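Succinate dehydrogenase subunit A (Mycolicibacterium smegmatis, PDB 7D6V) probably oxidises succinate to fumarate as the FAD-carrying flavoprotein subunit of the membrane-bound succinate dehydrogenase Sdh1, passing the electrons on toward quinone. Local coordinates at residues Thr47-Gly53 with Asp134-Leu138; Phe248-Gly252 with Leu263-Arg269; Asp573-Asn578 with Lys620-Glu625. All blocks are in the same frame, centred on the assembly; numbering follows the deposited sequence.

Contact 1. Residues Thr47-Gly53 with Asp134-Leu138; sequences TVMAEGG and DRTGL. With FAD (flavin-adenine dinucleotide), chain D.
The Gly137 amide, in the first turn of helix 136-159, donates to Ala50 O at 3.2 Å, and this ties the start of the helix to the flavin-binding loop that carries Thr47-Gly53 through the FAD-binding domain. Backbone packs directly on backbone here: Gly137 CA makes a CA-H...O contact with Thr47 O at 3.2 Å, the helix backbone lying right against the loop. Thr136 adds a second tie, its hydroxyl OG1 donating to Gly52 O at 2.5 Å from above the carbonyl plane, about 50° out of it, while its methyl CG2 rests near Gly53 CA. At the outer end the CB atoms of Glu51 and Asp134 meet at 3.8 Å, but their carboxylates are engaged elsewhere: Glu51 with Lys58 of the iron-sulfur subunit, Asp134 with Arg119. The far side of the loop belongs to the cofactor. The methyl of Ala50 lies near C4X and N5 of the isoalloxazine, and Gly52 N makes a weak bond to its O4. Thr47 turns its hydroxyl anti to its own carbonyl carbon (chi1 -57°), which brings it between the ribityl chain and the phosphate of FAD: Thr47 OG1 accepts from the ribityl O4' and donates to the phosphate oxygen O1A, 2.7 Å away.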
loop_
_atom_site.group_PDB
_atom_site.type_symbol
_atom_site.label_atom_id
_atom_site.label_comp_id
_atom_site.label_asym_id
_atom_site.label_seq_id
_atom_site.Cartn_x
_atom_site.Cartn_y
_atom_site.Cartn_z
ATOM N N THR A 47 -3.569 -9.049 -4.318
ATOM C CA THR A 47 -2.802 -9.590 -3.202
ATOM C C THR A 47 -2.400 -8.505 -2.206
ATOM O O THR A 47 -2.245 -8.789 -1.014
ATOM C CB THR A 47 -1.570 -10.324 -3.738
ATOM O OG1 THR A 47 -1.987 -11.349 -4.645
ATOM C CG2 THR A 47 -0.772 -10.964 -2.614
ATOM N N VAL A 48 -2.253 -7.258 -2.663
ATOM C CA VAL A 48 -1.836 -6.172 -1.780
ATOM C C VAL A 48 -2.836 -5.933 -0.659
ATOM O O VAL A 48 -2.476 -5.367 0.377
ATOM C CB VAL A 48 -1.624 -4.862 -2.573
ATOM C CG1 VAL A 48 -0.584 -5.045 -3.650
ATOM C CG2 VAL A 48 -2.931 -4.349 -3.152
ATOM N N MET A 49 -4.093 -6.341 -0.842
ATOM C CA MET A 49 -5.141 -6.021 0.117
ATOM C C MET A 49 -5.167 -6.958 1.317
ATOM O O MET A 49 -5.812 -6.632 2.317
ATOM C CB MET A 49 -6.504 -6.036 -0.576
ATOM C CG MET A 49 -6.606 -5.079 -1.747
ATOM S SD MET A 49 -8.246 -5.045 -2.488
ATOM C CE MET A 49 -9.143 -4.110 -1.257
ATOM N N ALA A 50 -4.490 -8.100 1.247
ATOM C CA ALA A 50 -4.496 -9.039 2.360
ATOM C C ALA A 50 -3.740 -8.466 3.554
ATOM O O ALA A 50 -2.670 -7.869 3.406
ATOM C CB ALA A 50 -3.883 -10.369 1.933
ATOM N N GLU A 51 -4.306 -8.651 4.747
ATOM C CA GLU A 51 -3.753 -8.080 5.971
ATOM C C GLU A 51 -3.468 -9.118 7.049
ATOM O O GLU A 51 -3.168 -8.740 8.186
ATOM C CB GLU A 51 -4.692 -7.012 6.539
ATOM C CG GLU A 51 -5.287 -6.071 5.516
ATOM C CD GLU A 51 -5.993 -4.895 6.160
ATOM O OE1 GLU A 51 -7.199 -5.013 6.462
ATOM O OE2 GLU A 51 -5.338 -3.855 6.374
ATOM N N GLY A 52 -3.549 -10.405 6.736
ATOM C CA GLY A 52 -3.353 -11.413 7.758
ATOM C C GLY A 52 -1.959 -11.998 7.783
ATOM O O GLY A 52 -1.010 -11.336 8.213
ATOM N N GLY A 53 -1.818 -13.238 7.328
ATOM C CA GLY A 53 -0.525 -13.889 7.355
ATOM C C GLY A 53 -0.521 -15.111 6.467
ATOM O O GLY A 53 -1.515 -15.439 5.817
ATOM N N ASP A 134 -0.271 -5.485 9.806
ATOM C CA ASP A 134 -1.301 -6.042 8.938
ATOM C C ASP A 134 -1.061 -5.497 7.534
ATOM O O ASP A 134 -1.810 -4.654 7.036
ATOM C CB ASP A 134 -2.697 -5.677 9.453
ATOM C CG ASP A 134 -3.039 -6.371 10.755
ATOM O OD1 ASP A 134 -2.530 -7.484 10.993
ATOM O OD2 ASP A 134 -3.816 -5.798 11.546
ATOM N N ARG A 135 -0.005 -6.004 6.891
ATOM C CA ARG A 135 0.289 -5.696 5.498
ATOM C C ARG A 135 0.983 -6.865 4.810
ATOM O O ARG A 135 1.840 -6.652 3.947
ATOM C CB ARG A 135 1.125 -4.417 5.383
ATOM C CG ARG A 135 2.267 -4.316 6.365
ATOM C CD ARG A 135 3.034 -3.021 6.175
ATOM N NE ARG A 135 4.177 -2.928 7.078
ATOM C CZ ARG A 135 4.093 -2.545 8.348
ATOM N NH1 ARG A 135 5.184 -2.488 9.098
ATOM N NH2 ARG A 135 2.919 -2.217 8.868
ATOM N N THR A 136 0.652 -8.097 5.201
ATOM C CA THR A 136 1.417 -9.254 4.750
ATOM C C THR A 136 1.328 -9.439 3.239
ATOM O O THR A 136 2.321 -9.788 2.592
ATOM C CB THR A 136 0.937 -10.509 5.478
ATOM O OG1 THR A 136 0.803 -10.225 6.874
ATOM C CG2 THR A 136 1.930 -11.637 5.299
ATOM N N GLY A 137 0.146 -9.216 2.660
ATOM C CA GLY A 137 0.015 -9.329 1.216
ATOM C C GLY A 137 0.874 -8.326 0.472
ATOM O O GLY A 137 1.486 -8.651 -0.551
ATOM N N LEU A 138 0.934 -7.093 0.978
ATOM C CA LEU A 138 1.804 -6.086 0.385
ATOM C C LEU A 138 3.262 -6.515 0.449
ATOM O O LEU A 138 4.003 -6.363 -0.529
ATOM C CB LEU A 138 1.611 -4.746 1.092
ATOM C CG LEU A 138 2.550 -3.620 0.664
ATOM C CD1 LEU A 138 2.187 -3.127 -0.723
ATOM C CD2 LEU A 138 2.516 -2.484 1.666
HETATM P PA FAD D . -4.285 -11.673 -7.602
HETATM O O1A FAD D . -2.898 -11.321 -7.210
HETATM O O2A FAD D . -5.418 -11.170 -6.794
HETATM O O5B FAD D . -4.506 -11.115 -9.081
HETATM C C5B FAD D . -4.428 -11.916 -10.246
HETATM C C4B FAD D . -3.695 -11.163 -11.342
HETATM O O4B FAD D . -4.191 -11.542 -12.621
HETATM C C3B FAD D . -3.853 -9.663 -11.279
HETATM O O3B FAD D . -2.575 -9.096 -11.522
HETATM C C2B FAD D . -4.748 -9.325 -12.442
HETATM O O2B FAD D . -4.498 -8.030 -12.972
HETATM C C1B FAD D . -4.375 -10.391 -13.429
HETATM N N9A FAD D . -5.449 -10.608 -14.412
HETATM C C8A FAD D . -6.710 -10.946 -14.149
HETATM N N7A FAD D . -7.419 -11.066 -15.286
HETATM C C5A FAD D . -6.597 -10.794 -16.304
HETATM C C6A FAD D . -6.692 -10.735 -17.770
HETATM N N6A FAD D . -7.844 -10.997 -18.407
HETATM N N1A FAD D . -5.590 -10.410 -18.456
HETATM C C2A FAD D . -4.427 -10.150 -17.854
HETATM N N3A FAD D . -4.270 -10.184 -16.533
HETATM C C4A FAD D . -5.298 -10.495 -15.721
HETATM N N1 FAD D . -6.128 -14.360 2.073
HETATM C C2 FAD D . -5.448 -14.687 3.190
HETATM O O2 FAD D . -4.916 -15.799 3.250
HETATM N N3 FAD D . -5.321 -13.872 4.236
HETATM C C4 FAD D . -5.868 -12.663 4.252
HETATM O O4 FAD D . -5.736 -11.923 5.235
HETATM C C4X FAD D . -6.634 -12.218 3.077
HETATM N N5 FAD D . -7.210 -11.007 3.027
HETATM C C5X FAD D . -7.897 -10.631 1.938
HETATM C C6 FAD D . -8.483 -9.376 1.902
HETATM C C7 FAD D . -9.196 -8.981 0.786
HETATM C C7M FAD D . -9.838 -7.627 0.736
HETATM C C8 FAD D . -9.329 -9.895 -0.366
HETATM C C8M FAD D . -10.102 -9.466 -1.577
HETATM C C9 FAD D . -8.743 -11.147 -0.338
HETATM C C9A FAD D . -8.034 -11.543 0.776
HETATM N N10 FAD D . -7.443 -12.808 0.808
HETATM C C10 FAD D . -6.731 -13.167 1.956
HETATM C "C1'" FAD D . -7.549 -13.720 -0.325
HETATM C "C2'" FAD D . -6.234 -13.725 -1.095
HETATM O "O2'" FAD D . -5.661 -12.420 -1.097
HETATM C "C3'" FAD D . -6.413 -14.129 -2.547
HETATM O "O3'" FAD D . -6.850 -15.480 -2.591
HETATM C "C4'" FAD D . -5.098 -14.017 -3.301
HETATM O "O4'" FAD D . -4.646 -12.671 -3.279
HETATM C "C5'" FAD D . -5.221 -14.447 -4.749
HETATM O "O5'" FAD D . -4.006 -14.106 -5.398
HETATM P P FAD D . -3.725 -14.425 -6.934
HETATM O O1P FAD D . -2.258 -14.293 -7.145
HETATM O O2P FAD D . -4.385 -15.704 -7.306
HETATM O O3P FAD D . -4.483 -13.258 -7.740
#

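Contact 2. Residues Phe248-Gly252 with Leu263-Arg269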
loop_
_atom_site.group_PDB
_atom_site.type_symbol
_atom_site.label_atom_id
_atom_site.label_comp_id
_atom_site.label_asym_id
_atom_site.label_seq_id
_atom_site.Cartn_x
_atom_site.Cartn_y
_atom_site.Cartn_z
ATOM N N PHE A 248 -18.820 -15.929 1.849
ATOM C CA PHE A 248 -19.527 -14.696 2.144
ATOM C C PHE A 248 -19.296 -14.345 3.602
ATOM O O PHE A 248 -19.468 -15.194 4.482
ATOM C CB PHE A 248 -21.026 -14.829 1.892
ATOM C CG PHE A 248 -21.400 -15.025 0.455
ATOM C CD1 PHE A 248 -21.646 -16.291 -0.040
ATOM C CD2 PHE A 248 -21.548 -13.943 -0.390
ATOM C CE1 PHE A 248 -22.004 -16.476 -1.355
ATOM C CE2 PHE A 248 -21.908 -14.122 -1.707
ATOM C CZ PHE A 248 -22.137 -15.389 -2.189
ATOM N N HIS A 249 -18.909 -13.129 3.851
ATOM C CA HIS A 249 -18.935 -12.667 5.230
ATOM C C HIS A 249 -20.280 -12.016 5.523
ATOM O O HIS A 249 -20.686 -11.099 4.800
ATOM C CB HIS A 249 -17.808 -11.685 5.500
ATOM C CG HIS A 249 -17.569 -11.437 6.954
ATOM N ND1 HIS A 249 -17.230 -12.442 7.834
ATOM C CD2 HIS A 249 -17.623 -10.300 7.685
ATOM C CE1 HIS A 249 -17.087 -11.934 9.044
ATOM N NE2 HIS A 249 -17.319 -10.635 8.981
ATOM N N PRO A 250 -20.998 -12.467 6.555
ATOM C CA PRO A 250 -22.361 -11.961 6.780
ATOM C C PRO A 250 -22.428 -10.488 7.133
ATOM O O PRO A 250 -23.505 -9.893 7.013
ATOM C CB PRO A 250 -22.872 -12.827 7.941
ATOM C CG PRO A 250 -21.915 -13.979 8.037
ATOM C CD PRO A 250 -20.603 -13.459 7.566
ATOM N N THR A 251 -21.326 -9.878 7.562
ATOM C CA THR A 251 -21.341 -8.539 8.149
ATOM C C THR A 251 -20.286 -7.687 7.445
ATOM O O THR A 251 -19.114 -7.679 7.828
ATOM C CB THR A 251 -21.107 -8.624 9.662
ATOM O OG1 THR A 251 -22.207 -9.306 10.278
ATOM C CG2 THR A 251 -20.987 -7.249 10.279
ATOM N N GLY A 252 -20.706 -6.982 6.399
ATOM C CA GLY A 252 -19.850 -6.030 5.718
ATOM C C GLY A 252 -20.589 -4.750 5.394
ATOM O O GLY A 252 -21.775 -4.790 5.058
ATOM N N LEU A 263 -14.907 -5.833 5.519
ATOM C CA LEU A 263 -15.463 -6.853 6.393
ATOM C C LEU A 263 -15.401 -6.395 7.842
ATOM O O LEU A 263 -14.409 -5.808 8.280
ATOM C CB LEU A 263 -14.704 -8.171 6.229
ATOM C CG LEU A 263 -15.143 -9.154 5.141
ATOM C CD1 LEU A 263 -15.093 -8.526 3.760
ATOM C CD2 LEU A 263 -14.292 -10.413 5.182
ATOM N N VAL A 264 -16.471 -6.662 8.583
ATOM C CA VAL A 264 -16.537 -6.374 10.011
ATOM C C VAL A 264 -16.462 -7.702 10.751
ATOM O O VAL A 264 -17.304 -8.585 10.548
ATOM C CB VAL A 264 -17.812 -5.602 10.380
ATOM C CG1 VAL A 264 -17.771 -5.176 11.832
ATOM C CG2 VAL A 264 -17.986 -4.397 9.473
ATOM N N THR A 265 -15.453 -7.843 11.607
ATOM C CA THR A 265 -15.231 -9.090 12.319
ATOM C C THR A 265 -16.302 -9.308 13.386
ATOM O O THR A 265 -16.987 -8.380 13.823
ATOM C CB THR A 265 -13.847 -9.100 12.968
ATOM O OG1 THR A 265 -13.759 -8.040 13.926
ATOM C CG2 THR A 265 -12.767 -8.911 11.916
ATOM N N GLU A 266 -16.442 -10.568 13.803
ATOM C CA GLU A 266 -17.361 -10.910 14.882
ATOM C C GLU A 266 -16.877 -10.424 16.240
ATOM O O GLU A 266 -17.635 -10.500 17.214
ATOM C CB GLU A 266 -17.587 -12.423 14.915
ATOM C CG GLU A 266 -16.375 -13.228 15.351
ATOM C CD GLU A 266 -15.418 -13.526 14.208
ATOM O OE1 GLU A 266 -15.523 -12.873 13.148
ATOM O OE2 GLU A 266 -14.556 -14.415 14.375
ATOM N N GLY A 267 -15.639 -9.935 16.332
ATOM C CA GLY A 267 -15.189 -9.314 17.565
ATOM C C GLY A 267 -16.006 -8.096 17.938
ATOM O O GLY A 267 -16.175 -7.795 19.122
ATOM N N VAL A 268 -16.517 -7.375 16.937
ATOM C CA VAL A 268 -17.431 -6.268 17.206
ATOM C C VAL A 268 -18.713 -6.786 17.844
ATOM O O VAL A 268 -19.299 -6.133 18.715
ATOM C CB VAL A 268 -17.714 -5.487 15.911
ATOM C CG1 VAL A 268 -18.591 -4.280 16.200
ATOM C CG2 VAL A 268 -16.411 -5.064 15.259
ATOM N N ARG A 269 -19.165 -7.967 17.425
ATOM C CA ARG A 269 -20.295 -8.617 18.073
ATOM C C ARG A 269 -19.910 -9.284 19.384
ATOM O O ARG A 269 -20.797 -9.737 20.113
ATOM C CB ARG A 269 -20.934 -9.637 17.133
ATOM C CG ARG A 269 -21.799 -9.005 16.065
ATOM C CD ARG A 269 -22.325 -10.033 15.095
ATOM N NE ARG A 269 -21.322 -10.409 14.107
ATOM C CZ ARG A 269 -21.097 -11.656 13.715
ATOM N NH1 ARG A 269 -20.166 -11.912 12.809
ATOM N NH2 ARG A 269 -21.809 -12.647 14.226
#
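His249 leaves strand 246-253 toward the loop of Leu263-Arg269. CG is placed anti to the backbone N (chi1 -166°), and this swings the imidazole out along the loop. Its CB sits 3.7 Å from Leu263 CG, with the CD2 methyl of the same leucine close by, and CG of the ring stays against that branch point as well. One atom further, His249 CD2 is still beside the leucine but has also come within 3.4 Å of Val264 O. At the tip, NE2 donates to that same oxygen, 2.6 Å from Val264 O. The acceptor lies almost exactly in the ring plane, so the bond fixes how the imidazole is rotated; seen from the carbonyl, however, the donor stands above the plane, about 48° out of it. On the way back round, Glu266 OE1 lies near the ring plane, 4.5 Å from His249 CE1, too far to count as a bond.

The two backbones are joined by a single bridge at Gly252 and Leu263. Val264 N donates to Thr251 O at 2.9 Å. Val264 is thereby gripped at both ends of its peptide backbone, by strand through N and by histidine through O. Alongside, Thr251 CG2 packs on Val264 CB at 3.6 Å, while its OG1 lies 4.1 Å from Arg269 NE, without a bond. Val383 and Thr386 of strand 383-395 cover the threonine and the histidine. The sequences His-Pro-Thr-Gly and Thr-Glu-Gly-Val-Arg are recognisable signatures of the succinate dehydrogenase and fumarate reductase flavoproteins, in whose relatives such segments border the dicarboxylate site beside the flavin.

Contact 3. Residues Asp573-Asn578 with Lys620-Glu625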
loop_
_atom_site.group_PDB
_atom_site.type_symbol
_atom_site.label_atom_id
_atom_site.label_comp_id
_atom_site.label_asym_id
_atom_site.label_seq_id
_atom_site.Cartn_x
_atom_site.Cartn_y
_atom_site.Cartn_z
ATOM N N ASP A 573 -23.819 -31.637 5.155
ATOM C CA ASP A 573 -23.002 -32.832 5.015
ATOM C C ASP A 573 -23.868 -34.075 4.772
ATOM O O ASP A 573 -23.991 -34.965 5.616
ATOM C CB ASP A 573 -22.118 -33.005 6.257
ATOM C CG ASP A 573 -21.217 -31.812 6.503
ATOM O OD1 ASP A 573 -20.894 -31.093 5.540
ATOM O OD2 ASP A 573 -20.830 -31.591 7.667
ATOM N N ALA A 574 -24.489 -34.099 3.594
ATOM C CA ALA A 574 -24.990 -35.356 3.054
ATOM C C ALA A 574 -23.802 -36.247 2.698
ATOM O O ALA A 574 -22.654 -35.948 3.033
ATOM C CB ALA A 574 -25.876 -35.105 1.838
ATOM N N ASN A 575 -24.061 -37.382 2.039
ATOM C CA ASN A 575 -22.907 -38.182 1.643
ATOM C C ASN A 575 -22.051 -37.329 0.711
ATOM O O ASN A 575 -20.961 -36.923 1.115
ATOM C CB ASN A 575 -23.318 -39.543 1.045
ATOM C CG ASN A 575 -24.012 -39.443 -0.301
ATOM O OD1 ASN A 575 -23.472 -38.890 -1.257
ATOM N ND2 ASN A 575 -25.208 -40.010 -0.387
ATOM N N TRP A 576 -22.498 -37.074 -0.527
ATOM C CA TRP A 576 -22.253 -35.846 -1.289
ATOM C C TRP A 576 -20.855 -35.253 -1.133
ATOM O O TRP A 576 -20.646 -34.076 -1.440
ATOM C CB TRP A 576 -23.284 -34.780 -0.903
ATOM C CG TRP A 576 -24.375 -34.546 -1.922
ATOM C CD1 TRP A 576 -25.710 -34.769 -1.751
ATOM C CD2 TRP A 576 -24.223 -34.038 -3.255
ATOM N NE1 TRP A 576 -26.397 -34.439 -2.890
ATOM C CE2 TRP A 576 -25.508 -33.987 -3.829
ATOM C CE3 TRP A 576 -23.128 -33.626 -4.017
ATOM C CZ2 TRP A 576 -25.725 -33.541 -5.130
ATOM C CZ3 TRP A 576 -23.347 -33.183 -5.308
ATOM C CH2 TRP A 576 -24.635 -33.145 -5.851
ATOM N N ARG A 577 -19.890 -36.049 -0.683
ATOM C CA ARG A 577 -18.554 -35.558 -0.376
ATOM C C ARG A 577 -17.516 -36.028 -1.372
ATOM O O ARG A 577 -16.554 -35.306 -1.633
ATOM C CB ARG A 577 -18.143 -35.995 1.036
ATOM C CG ARG A 577 -16.993 -35.234 1.649
ATOM C CD ARG A 577 -16.111 -36.175 2.448
ATOM N NE ARG A 577 -15.959 -37.462 1.781
ATOM C CZ ARG A 577 -15.100 -37.697 0.795
ATOM N NH1 ARG A 577 -15.032 -38.900 0.249
ATOM N NH2 ARG A 577 -14.309 -36.730 0.354
ATOM N N ASN A 578 -17.693 -37.219 -1.927
ATOM C CA ASN A 578 -16.931 -37.663 -3.089
ATOM C C ASN A 578 -17.657 -37.331 -4.391
ATOM O O ASN A 578 -17.887 -38.185 -5.242
ATOM C CB ASN A 578 -16.629 -39.152 -2.966
ATOM C CG ASN A 578 -17.881 -39.996 -2.837
ATOM O OD1 ASN A 578 -19.000 -39.488 -2.905
ATOM N ND2 ASN A 578 -17.696 -41.297 -2.654
ATOM N N LYS A 620 -18.568 -38.443 10.813
ATOM C CA LYS A 620 -19.468 -37.325 10.602
ATOM C C LYS A 620 -19.403 -36.772 9.185
ATOM O O LYS A 620 -20.204 -35.897 8.842
ATOM C CB LYS A 620 -19.149 -36.208 11.599
ATOM C CG LYS A 620 -18.898 -36.703 13.009
ATOM C CD LYS A 620 -18.700 -35.549 13.971
ATOM C CE LYS A 620 -17.512 -34.701 13.565
ATOM N NZ LYS A 620 -16.985 -33.902 14.703
ATOM N N TYR A 621 -18.478 -37.258 8.358
ATOM C CA TYR A 621 -18.272 -36.698 7.030
ATOM C C TYR A 621 -18.244 -37.773 5.953
ATOM O O TYR A 621 -18.542 -37.498 4.789
ATOM C CB TYR A 621 -16.973 -35.895 6.988
ATOM C CG TYR A 621 -16.939 -34.718 7.932
ATOM C CD1 TYR A 621 -17.368 -33.466 7.523
ATOM C CD2 TYR A 621 -16.470 -34.857 9.229
ATOM C CE1 TYR A 621 -17.335 -32.388 8.376
ATOM C CE2 TYR A 621 -16.434 -33.785 10.090
ATOM C CZ TYR A 621 -16.866 -32.553 9.658
ATOM O OH TYR A 621 -16.833 -31.478 10.512
ATOM N N TYR A 622 -17.890 -38.996 6.326
ATOM C CA TYR A 622 -17.678 -40.070 5.371
ATOM C C TYR A 622 -18.728 -41.157 5.543
ATOM O O TYR A 622 -19.209 -41.413 6.650
ATOM C CB TYR A 622 -16.282 -40.683 5.530
ATOM C CG TYR A 622 -15.160 -39.843 4.970
ATOM C CD1 TYR A 622 -14.488 -40.227 3.824
ATOM C CD2 TYR A 622 -14.767 -38.673 5.597
ATOM C CE1 TYR A 622 -13.466 -39.464 3.310
ATOM C CE2 TYR A 622 -13.744 -37.906 5.093
ATOM C CZ TYR A 622 -13.097 -38.304 3.949
ATOM O OH TYR A 622 -12.076 -37.540 3.443
ATOM N N THR A 623 -19.077 -41.793 4.429
ATOM C CA THR A 623 -19.877 -43.000 4.472
ATOM C C THR A 623 -19.041 -44.136 5.054
ATOM O O THR A 623 -17.813 -44.041 5.116
ATOM C CB THR A 623 -20.367 -43.365 3.071
ATOM O OG1 THR A 623 -19.247 -43.682 2.238
ATOM C CG2 THR A 623 -21.133 -42.210 2.453
ATOM N N PRO A 624 -19.675 -45.230 5.493
ATOM C CA PRO A 624 -18.887 -46.362 6.004
ATOM C C PRO A 624 -18.082 -47.032 4.902
ATOM O O PRO A 624 -18.183 -48.241 4.674
ATOM C CB PRO A 624 -19.951 -47.306 6.580
ATOM C CG PRO A 624 -21.235 -46.867 5.971
ATOM C CD PRO A 624 -21.112 -45.397 5.767
ATOM N N GLU A 625 -17.273 -46.230 4.213
ATOM C CA GLU A 625 -16.451 -46.670 3.100
ATOM C C GLU A 625 -14.984 -46.827 3.465
ATOM O O GLU A 625 -14.207 -47.295 2.627
ATOM C CB GLU A 625 -16.566 -45.674 1.942
ATOM C CG GLU A 625 -15.766 -44.396 2.159
ATOM C CD GLU A 625 -16.176 -43.279 1.220
ATOM O OE1 GLU A 625 -17.130 -43.474 0.442
ATOM O OE2 GLU A 625 -15.548 -42.201 1.261
#
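Arg577 sends CG away from its backbone N (chi1 -162°), then bends at chi2 and again at chi3 (39°), and the fold in the chain lays its guanidinium flat on the ring of Tyr622. The two planes are tilted by only 16°, with centres 4.0 Å apart. NE stands over the middle of the ring, whereas CZ is displaced toward the rim, 3.5 Å from Tyr622 CE1, so the cation-pi contact is off-centre. CD completes the cover with a CH-pi contact to the same face. At the guanidinium edge, NH1 makes a long, weak salt bridge of 3.5 Å to Glu625 OE2, whose carboxylate is turned nearly perpendicular to it. NH2 is taken by Phe80 O.

At Asp573, OD2 lies 3.7 Å from Tyr621 CE1, and the other carboxylate oxygen is paired with Arg561. Asn575 CB meets Thr623 CG2 at 3.7 Å. Phe80 also meets the Tyr621 ring, so one residue touches both segments. A stacked arginine-tyrosine pair with an acidic partner at its edge thus joins two irregular loops in the C-terminal part of this flavoprotein.

In the fold
Contacts 1 and 2 both fall in the FAD-binding domain, their centres 18 Å apart and their nearest atoms about 7 Å apart, and they approach the cofactor differently. Contact 1 touches FAD directly, from phosphate to isoalloxazine; in contact 2, the side chain of Leu263 stays about 6 Å from it. If the substrate site lies where it does in relatives, contact 2 would lie along its border, while contact 1 holds the flavin. Contact 3 is peripheral: its centre is 35 Å from that of contact 1 and 30 Å from that of contact 2, and it joins late loops of the chain, well away from the redox centre.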